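PDB 6N2C: tapirin from Caldicellulosiruptor hydrothermalis, which probably binds cellulose through its zinc-containing, beta-helical C-terminal domain and so is likely to help the thermophilic cell adhere to plant biomass. Local coordinates for residues Asn197-Val202 with Ser217-Pro222; Lys393-Gly398 with Pro438-Gln443; Gly480-Ser485 with Asn511-Val516. All blocks are in the same frame, centred on the assembly; numbering follows the deposited sequence.

Overall arrangement
The three contacts are spread along an elongated parallel beta-helix. Contacts 1 and 3 lie on the same side of the chain's centre, their nearest atoms about 12 Å apart and both near the zinc site, whereas contact 2 lies on the opposite side, its centre about 50 Å from that of contact 1 and about 64 Å from that of contact 3. All three are partly buried, mixing inner and surface residues. Contact 1 clamps a loop onto the start of a strand with asparagine side-chain bonds; contact 2 lays an irregular run on a strand through apolar atoms and one water; contact 3 alone pairs two strands, by parallel backbone bonds.

Contact 1. Residues Asn197-Val202 with Ser217-Pro222; sequences NNNITV and SDNNRP
The side-chain amide of Asn199 grips the loop 217-222 with both of its ends. Its ND2 reaches Asn219 OD1 at 3.0 Å on a nearly straight line (177°), with the acceptor in the amide plane of Asn199 but the donor well above the carbonyl plane of Asn219; the two amide planes stand 79° apart. Its OD1 takes the backbone N of Asn220 at 2.9 Å, again from above the carbonyl plane, and more weakly the N of Asn219. CG of Asn199 stands beside its own backbone N (chi1 -52°), which carries the amide across to the loop. Next to it, Asn198 ND2 meets Ser217 O at 3.0 Å, in plane and on a lone pair. Asp218 OD1 accepts a weak bond from Asn199 N. Water 1 accepts from Ile200 N and is placed to donate to Asp218 OD1, 2.6 Å away. The other oxygen, OD2, forms a salt bridge with Arg221 NH2 (2.9 Å) and is also bonded to Thr226 and Asn245. Thr201 OG1 lies against CG of Arg221. The loop's polar atoms are thus matched largely by neutral amides and backbone, with the one carboxylate shared among water, arginine, the Thr226 hydroxyl and amide N-H groups, which probably favours its ionised form.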
loop_
_atom_site.group_PDB
_atom_site.type_symbol
_atom_site.label_atom_id
_atom_site.label_comp_id
_atom_site.label_asym_id
_atom_site.label_seq_id
_atom_site.Cartn_x
_atom_site.Cartn_y
_atom_site.Cartn_z
ATOM N N ASN A 197 -2.615 -18.395 3.509
ATOM C CA ASN A 197 -3.740 -19.326 3.405
ATOM C C ASN A 197 -4.814 -18.716 4.223
ATOM O O ASN A 197 -4.608 -17.659 4.860
ATOM C CB ASN A 197 -3.341 -20.691 3.890
ATOM C CG ASN A 197 -4.002 -21.799 3.086
ATOM O OD1 ASN A 197 -5.196 -21.687 2.799
ATOM N ND2 ASN A 197 -3.226 -22.859 2.690
ATOM N N ASN A 198 -5.968 -19.361 4.255
ATOM C CA ASN A 198 -7.106 -18.728 4.892
ATOM C C ASN A 198 -6.921 -18.606 6.409
ATOM O O ASN A 198 -6.351 -19.489 7.056
ATOM C CB ASN A 198 -8.417 -19.526 4.661
ATOM C CG ASN A 198 -8.687 -19.815 3.205
ATOM O OD1 ASN A 198 -8.331 -20.856 2.713
ATOM N ND2 ASN A 198 -9.326 -18.838 2.487
ATOM N N ASN A 199 -7.469 -17.529 6.961
ATOM C CA ASN A 199 -7.478 -17.264 8.405
ATOM C C ASN A 199 -6.084 -17.293 9.075
ATOM O O ASN A 199 -5.889 -17.976 10.087
ATOM C CB ASN A 199 -8.439 -18.221 9.059
ATOM C CG ASN A 199 -9.776 -18.158 8.365
ATOM O OD1 ASN A 199 -10.336 -17.056 8.231
ATOM N ND2 ASN A 199 -10.274 -19.271 7.912
ATOM N N ILE A 200 -5.110 -16.634 8.433
ATOM C CA ILE A 200 -3.784 -16.454 9.043
ATOM C C ILE A 200 -3.788 -15.084 9.651
ATOM O O ILE A 200 -4.237 -14.138 9.009
ATOM C CB ILE A 200 -2.621 -16.762 8.043
ATOM C CG1 ILE A 200 -2.768 -18.282 7.638
ATOM C CG2 ILE A 200 -1.242 -16.447 8.681
ATOM C CD1 ILE A 200 -1.697 -18.936 6.802
ATOM N N THR A 201 -3.282 -14.960 10.886
ATOM C CA THR A 201 -3.062 -13.680 11.540
ATOM C C THR A 201 -1.567 -13.530 11.750
ATOM O O THR A 201 -0.956 -14.422 12.321
ATOM C CB THR A 201 -3.776 -13.624 12.873
ATOM O OG1 THR A 201 -5.207 -13.799 12.679
ATOM C CG2 THR A 201 -3.585 -12.343 13.545
ATOM N N VAL A 202 -1.010 -12.466 11.222
ATOM C CA VAL A 202 0.456 -12.191 11.282
ATOM C C VAL A 202 0.629 -10.930 12.127
ATOM O O VAL A 202 0.094 -9.896 11.789
ATOM C CB VAL A 202 1.045 -11.963 9.902
ATOM C CG1 VAL A 202 2.521 -11.570 9.968
ATOM C CG2 VAL A 202 0.856 -13.166 9.006
ATOM N N SER A 217 -8.990 -15.290 1.533
ATOM C CA SER A 217 -10.097 -14.745 2.257
ATOM C C SER A 217 -10.151 -15.221 3.725
ATOM O O SER A 217 -9.766 -16.380 4.065
ATOM C CB SER A 217 -11.437 -15.111 1.572
ATOM O OG SER A 217 -11.715 -16.481 1.867
ATOM N N ASP A 218 -10.551 -14.314 4.588
ATOM C CA ASP A 218 -10.770 -14.576 5.984
ATOM C C ASP A 218 -12.267 -14.802 6.225
ATOM O O ASP A 218 -13.091 -13.931 6.134
ATOM C CB ASP A 218 -10.261 -13.466 6.833
ATOM C CG ASP A 218 -8.705 -13.420 6.910
ATOM O OD1 ASP A 218 -8.009 -14.454 6.620
ATOM O OD2 ASP A 218 -8.229 -12.307 7.206
ATOM N N ASN A 219 -12.600 -16.036 6.505
ATOM C CA ASN A 219 -13.987 -16.464 6.676
ATOM C C ASN A 219 -14.230 -16.918 8.094
ATOM O O ASN A 219 -15.359 -17.133 8.460
ATOM C CB ASN A 219 -14.336 -17.619 5.656
ATOM C CG ASN A 219 -13.228 -18.687 5.536
ATOM O OD1 ASN A 219 -12.898 -19.348 6.531
ATOM N ND2 ASN A 219 -12.628 -18.829 4.318
ATOM N N ASN A 220 -13.170 -17.049 8.881
ATOM C CA ASN A 220 -13.204 -17.529 10.254
ATOM C C ASN A 220 -11.885 -17.113 10.977
ATOM O O ASN A 220 -11.154 -17.960 11.482
ATOM C CB ASN A 220 -13.375 -19.061 10.265
ATOM C CG ASN A 220 -13.540 -19.632 11.681
ATOM O OD1 ASN A 220 -13.997 -18.946 12.579
ATOM N ND2 ASN A 220 -13.154 -20.892 11.869
ATOM N N ARG A 221 -11.580 -15.808 10.965
ATOM C CA ARG A 221 -10.314 -15.291 11.503
ATOM C C ARG A 221 -10.680 -14.647 12.866
ATOM O O ARG A 221 -11.483 -13.671 12.904
ATOM C CB ARG A 221 -9.648 -14.290 10.556
ATOM C CG ARG A 221 -8.229 -13.933 10.938
ATOM C CD ARG A 221 -7.818 -12.527 10.527
ATOM N NE ARG A 221 -8.645 -11.430 11.070
ATOM C CZ ARG A 221 -9.512 -10.652 10.397
ATOM N NH1 ARG A 221 -10.185 -9.709 11.038
ATOM N NH2 ARG A 221 -9.725 -10.789 9.102
ATOM N N PRO A 222 -10.150 -15.216 13.976
ATOM C CA PRO A 222 -10.499 -14.669 15.319
ATOM C C PRO A 222 -9.863 -13.283 15.595
ATOM O O PRO A 222 -10.507 -12.481 16.256
ATOM C CB PRO A 222 -9.975 -15.734 16.288
ATOM C CG PRO A 222 -8.832 -16.383 15.546
ATOM C CD PRO A 222 -9.139 -16.294 14.060
HETATM O O HOH W 1 -5.420 -14.624 6.444
#

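Contact 2. Residues Lys393-Gly398 with Pro438-Gln443; sequences KIVCSG and PNVNFQ
Strand 393-396 belongs to one coil of the parallel beta-helix, and the irregular run 438-443, which follows strand 434-436, packs across Val395, Cys396 and Ser397. The tightest apolar meeting is between Val395 CG1 and Val440 CG2, 3.5 Å apart. Both methyls stand opposite their own backbone nitrogens, Val395 CG1 with chi1 175°, and this brings them together. The other methyl of Val440, CG1, rests 3.5 Å from Cys396 O. Phe442 approaches obliquely: its CD1 is 4.2 Å from Val395 CG1, and its CE1 is 3.8 Å from Ser397 OG. CB of Ser397 sits 3.6 Å from Val440 O. Water 2 bridges the segments, 3.0 Å from Ser397 O and 2.8 Å from Val440 O, each placed to accept from it. Within 438-443, side-chain amides brace the chain: Asn441 ND2 bonds Asn439 O almost straight (174°), and Gln443 NE2 bonds Asn441 OD1. Around the contact, strand 374-378 flanks 393-396 on one side, its Tyr377 meeting the Phe442 ring with planes about 50° apart and touching Val395, while strand 416-419 lies on the other, where Val440 touches Glu418; the run continues toward helix 451-457.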
loop_
_atom_site.group_PDB
_atom_site.type_symbol
_atom_site.label_atom_id
_atom_site.label_comp_id
_atom_site.label_asym_id
_atom_site.label_seq_id
_atom_site.Cartn_x
_atom_site.Cartn_y
_atom_site.Cartn_z
ATOM N N LYS A 393 -13.260 27.143 -6.002
ATOM C CA LYS A 393 -12.659 27.731 -7.198
ATOM C C LYS A 393 -12.104 26.672 -8.113
ATOM O O LYS A 393 -11.580 25.658 -7.660
ATOM C CB LYS A 393 -11.520 28.724 -6.832
ATOM C CG LYS A 393 -10.835 29.445 -7.983
ATOM C CD LYS A 393 -9.727 30.378 -7.501
ATOM C CE LYS A 393 -9.272 31.307 -8.600
ATOM N NZ LYS A 393 -8.109 32.147 -8.124
ATOM N N ILE A 394 -12.245 26.897 -9.419
ATOM C CA ILE A 394 -11.570 26.064 -10.410
ATOM C C ILE A 394 -10.695 26.998 -11.227
ATOM O O ILE A 394 -11.127 28.067 -11.686
ATOM C CB ILE A 394 -12.554 25.315 -11.292
ATOM C CG1 ILE A 394 -13.499 24.444 -10.451
ATOM C CG2 ILE A 394 -11.884 24.559 -12.433
ATOM C CD1 ILE A 394 -14.626 23.774 -11.233
ATOM N N VAL A 395 -9.487 26.543 -11.480
ATOM C CA VAL A 395 -8.531 27.197 -12.349
ATOM C C VAL A 395 -8.284 26.279 -13.492
ATOM O O VAL A 395 -7.857 25.159 -13.278
ATOM C CB VAL A 395 -7.217 27.479 -11.567
ATOM C CG1 VAL A 395 -6.151 28.045 -12.487
ATOM C CG2 VAL A 395 -7.500 28.467 -10.467
ATOM N N CYS A 396 -8.489 26.703 -14.736
ATOM C CA CYS A 396 -8.255 25.850 -15.855
ATOM C C CYS A 396 -7.286 26.632 -16.793
ATOM O O CYS A 396 -7.682 27.655 -17.361
ATOM C CB CYS A 396 -9.552 25.491 -16.604
ATOM S SG CYS A 396 -9.265 24.531 -18.083
ATOM N N SER A 397 -6.050 26.150 -16.998
ATOM C CA SER A 397 -5.083 26.841 -17.879
ATOM C C SER A 397 -5.187 26.454 -19.309
ATOM O O SER A 397 -4.602 27.133 -20.173
ATOM C CB SER A 397 -3.689 26.505 -17.382
ATOM O OG SER A 397 -3.532 25.071 -17.427
ATOM N N GLY A 398 -5.914 25.351 -19.653
ATOM C CA GLY A 398 -5.976 24.840 -21.000
ATOM C C GLY A 398 -7.340 25.096 -21.596
ATOM O O GLY A 398 -7.720 26.236 -21.754
ATOM N N PRO A 438 -6.331 35.093 -19.739
ATOM C CA PRO A 438 -5.594 34.406 -20.768
ATOM C C PRO A 438 -4.217 33.870 -20.341
ATOM O O PRO A 438 -3.635 33.093 -21.110
ATOM C CB PRO A 438 -5.427 35.484 -21.836
ATOM C CG PRO A 438 -6.632 36.346 -21.657
ATOM C CD PRO A 438 -6.793 36.439 -20.179
ATOM N N ASN A 439 -3.727 34.412 -19.241
ATOM C CA ASN A 439 -2.360 34.061 -18.731
ATOM C C ASN A 439 -2.424 33.143 -17.516
ATOM O O ASN A 439 -1.412 32.848 -16.918
ATOM C CB ASN A 439 -1.600 35.332 -18.332
ATOM C CG ASN A 439 -1.278 36.193 -19.500
ATOM O OD1 ASN A 439 -1.087 35.682 -20.586
ATOM N ND2 ASN A 439 -1.076 37.471 -19.244
ATOM N N VAL A 440 -3.579 32.607 -17.196
ATOM C CA VAL A 440 -3.705 31.840 -15.965
ATOM C C VAL A 440 -2.808 30.584 -16.096
ATOM O O VAL A 440 -2.644 29.979 -17.189
ATOM C CB VAL A 440 -5.187 31.473 -15.575
ATOM C CG1 VAL A 440 -5.697 30.438 -16.524
ATOM C CG2 VAL A 440 -5.217 30.985 -14.167
ATOM N N ASN A 441 -2.047 30.339 -15.019
ATOM C CA ASN A 441 -1.059 29.266 -15.063
ATOM C C ASN A 441 -0.803 28.758 -13.682
ATOM O O ASN A 441 -1.011 29.455 -12.728
ATOM C CB ASN A 441 0.274 29.707 -15.720
ATOM C CG ASN A 441 1.022 30.703 -14.832
ATOM O OD1 ASN A 441 1.826 30.319 -13.967
ATOM N ND2 ASN A 441 0.658 32.004 -14.956
ATOM N N PHE A 442 -0.359 27.500 -13.577
ATOM C CA PHE A 442 0.063 26.970 -12.281
ATOM C C PHE A 442 1.090 25.850 -12.527
ATOM O O PHE A 442 1.113 25.172 -13.560
ATOM C CB PHE A 442 -1.128 26.447 -11.415
ATOM C CG PHE A 442 -1.858 25.317 -12.053
ATOM C CD1 PHE A 442 -2.762 25.578 -13.077
ATOM C CD2 PHE A 442 -1.581 23.989 -11.704
ATOM C CE1 PHE A 442 -3.458 24.553 -13.700
ATOM C CE2 PHE A 442 -2.251 22.966 -12.340
ATOM C CZ PHE A 442 -3.166 23.251 -13.368
ATOM N N GLN A 443 1.904 25.646 -11.536
ATOM C CA GLN A 443 3.008 24.685 -11.605
ATOM C C GLN A 443 2.790 23.799 -10.375
ATOM O O GLN A 443 2.823 24.248 -9.276
ATOM C CB GLN A 443 4.438 25.366 -11.571
ATOM C CG GLN A 443 4.858 26.133 -12.822
ATOM C CD GLN A 443 4.113 27.422 -12.930
ATOM O OE1 GLN A 443 4.200 28.215 -12.028
ATOM N NE2 GLN A 443 3.314 27.605 -13.994
HETATM O O HOH W 2 -3.308 29.824 -19.923
#

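Contact 3. Residues Gly480-Ser485 with Asn511-Val516; sequences GANYYS and NVQIFV
Val512 meets Tyr484 first: its CG2 lies 3.6 Å from CD1, at the edge of the tyrosine ring and in the ring plane. Gln513 follows, its N bonded to Asn482 O at 2.9 Å and its O accepting from Tyr484 N at 3.0 Å. The Gln513 side chain, extended beyond CG, runs alongside that of Asn482, pointing the same way with the amide planes 37° apart, while its CB packs 3.4 Å from Asn482 O; the same side chain also touches the zinc ligand Asp532. With an alanine here the amide and CG are gone, and Asn482 would probably lose the side chain lying beside it and be freer to turn, while Asp532 would lose a packing contact. The bonding is that of parallel strands, the axes of 483-485 and 513-516 being 4.8 Å apart and 10° from aligned; helix 494-500 lies between them in sequence, and the pair extends the parallel strand stacking at one end of the beta-helix. Ile514 turns to the Tyr484 side, with CD1 4.4 Å from Tyr484 CB, and Ile499 of that helix touches both. Phe515 N bonds Tyr484 O at 3.0 Å. Phe515 projects on the face shared with Tyr483 and Ser485; with CG beside its own N (chi1 -59°), the ring edge lies against Tyr483 CB, 3.9 Å from CE2, and Leu559 of helix 557-565 packs against Phe515 and Ser485.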
loop_
_atom_site.group_PDB
_atom_site.type_symbol
_atom_site.label_atom_id
_atom_site.label_comp_id
_atom_site.label_asym_id
_atom_site.label_seq_id
_atom_site.Cartn_x
_atom_site.Cartn_y
_atom_site.Cartn_z
ATOM N N GLY A 480 17.634 -23.960 22.151
ATOM C CA GLY A 480 17.623 -23.621 23.584
ATOM C C GLY A 480 16.383 -24.207 24.234
ATOM O O GLY A 480 15.596 -24.973 23.609
ATOM N N ALA A 481 16.132 -23.771 25.453
ATOM C CA ALA A 481 15.028 -24.366 26.196
ATOM C C ALA A 481 13.700 -24.043 25.497
ATOM O O ALA A 481 12.765 -24.831 25.582
ATOM C CB ALA A 481 14.990 -23.837 27.630
ATOM N N ASN A 482 13.554 -22.825 24.994
ATOM C CA ASN A 482 12.268 -22.386 24.402
ATOM C C ASN A 482 12.392 -22.188 22.844
ATOM O O ASN A 482 11.612 -21.379 22.311
ATOM C CB ASN A 482 11.722 -21.121 25.054
ATOM C CG ASN A 482 12.668 -19.895 24.963
ATOM O OD1 ASN A 482 13.871 -20.052 24.814
ATOM N ND2 ASN A 482 12.153 -18.702 25.216
ATOM N N TYR A 483 13.397 -22.812 22.199
ATOM C CA TYR A 483 13.549 -22.620 20.767
ATOM C C TYR A 483 14.366 -23.622 20.022
ATOM O O TYR A 483 15.232 -24.329 20.598
ATOM C CB TYR A 483 14.091 -21.266 20.438
ATOM C CG TYR A 483 15.548 -21.030 20.868
ATOM C CD1 TYR A 483 16.608 -21.208 19.956
ATOM C CD2 TYR A 483 15.868 -20.479 22.122
ATOM C CE1 TYR A 483 17.948 -20.934 20.313
ATOM C CE2 TYR A 483 17.204 -20.147 22.443
ATOM C CZ TYR A 483 18.239 -20.427 21.575
ATOM O OH TYR A 483 19.561 -20.036 21.898
ATOM N N TYR A 484 14.058 -23.732 18.713
ATOM C CA TYR A 484 14.856 -24.440 17.772
ATOM C C TYR A 484 15.157 -23.557 16.595
ATOM O O TYR A 484 14.359 -22.705 16.256
ATOM C CB TYR A 484 14.172 -25.701 17.271
ATOM C CG TYR A 484 14.009 -26.774 18.316
ATOM C CD1 TYR A 484 12.869 -26.813 19.116
ATOM C CD2 TYR A 484 14.972 -27.749 18.477
ATOM C CE1 TYR A 484 12.708 -27.798 20.061
ATOM C CE2 TYR A 484 14.835 -28.741 19.450
ATOM C CZ TYR A 484 13.687 -28.768 20.224
ATOM O OH TYR A 484 13.531 -29.736 21.175
ATOM N N SER A 485 16.362 -23.695 16.062
ATOM C CA SER A 485 16.819 -22.929 14.867
ATOM C C SER A 485 17.259 -23.900 13.799
ATOM O O SER A 485 17.604 -25.050 14.088
ATOM C CB SER A 485 17.963 -21.964 15.172
ATOM O OG SER A 485 17.712 -21.065 16.256
ATOM N N ASN A 511 4.396 -24.632 23.315
ATOM C CA ASN A 511 4.962 -24.085 22.077
ATOM C C ASN A 511 6.410 -23.532 22.285
ATOM O O ASN A 511 6.690 -22.779 23.216
ATOM C CB ASN A 511 4.066 -22.952 21.534
ATOM C CG ASN A 511 4.386 -22.567 20.099
ATOM O OD1 ASN A 511 3.891 -23.202 19.184
ATOM N ND2 ASN A 511 5.049 -21.471 19.904
ATOM N N VAL A 512 7.312 -23.945 21.398
ATOM C CA VAL A 512 8.631 -23.403 21.329
ATOM C C VAL A 512 8.780 -22.547 20.096
ATOM O O VAL A 512 8.134 -22.771 19.058
ATOM C CB VAL A 512 9.698 -24.492 21.320
ATOM C CG1 VAL A 512 9.518 -25.370 22.573
ATOM C CG2 VAL A 512 9.676 -25.364 20.082
ATOM N N GLN A 513 9.701 -21.641 20.195
ATOM C CA GLN A 513 9.975 -20.753 19.100
ATOM C C GLN A 513 10.714 -21.453 18.020
ATOM O O GLN A 513 11.486 -22.343 18.265
ATOM C CB GLN A 513 10.694 -19.511 19.563
ATOM C CG GLN A 513 10.067 -18.712 20.744
ATOM C CD GLN A 513 10.927 -17.690 21.414
ATOM O OE1 GLN A 513 12.149 -17.630 21.155
ATOM N NE2 GLN A 513 10.345 -16.909 22.354
ATOM N N ILE A 514 10.502 -20.961 16.781
ATOM C CA ILE A 514 11.048 -21.599 15.594
ATOM C C ILE A 514 11.717 -20.532 14.757
ATOM O O ILE A 514 11.077 -19.561 14.397
ATOM C CB ILE A 514 9.954 -22.324 14.788
ATOM C CG1 ILE A 514 9.288 -23.479 15.563
ATOM C CG2 ILE A 514 10.489 -22.832 13.467
ATOM C CD1 ILE A 514 10.215 -24.587 15.803
ATOM N N PHE A 515 12.987 -20.755 14.405
ATOM C CA PHE A 515 13.720 -19.806 13.569
ATOM C C PHE A 515 14.319 -20.570 12.387
ATOM O O PHE A 515 15.179 -21.444 12.582
ATOM C CB PHE A 515 14.823 -19.121 14.410
ATOM C CG PHE A 515 14.285 -18.406 15.563
ATOM C CD1 PHE A 515 13.792 -17.126 15.473
ATOM C CD2 PHE A 515 14.186 -19.073 16.816
ATOM C CE1 PHE A 515 13.262 -16.463 16.572
ATOM C CE2 PHE A 515 13.630 -18.427 17.867
ATOM C CZ PHE A 515 13.216 -17.148 17.779
ATOM N N VAL A 516 13.868 -20.225 11.185
ATOM C CA VAL A 516 14.310 -20.868 9.937
ATOM C C VAL A 516 14.914 -19.880 8.985
ATOM O O VAL A 516 14.299 -18.861 8.651
ATOM C CB VAL A 516 13.166 -21.662 9.293
ATOM C CG1 VAL A 516 13.684 -22.370 8.056
ATOM C CG2 VAL A 516 12.600 -22.666 10.221
#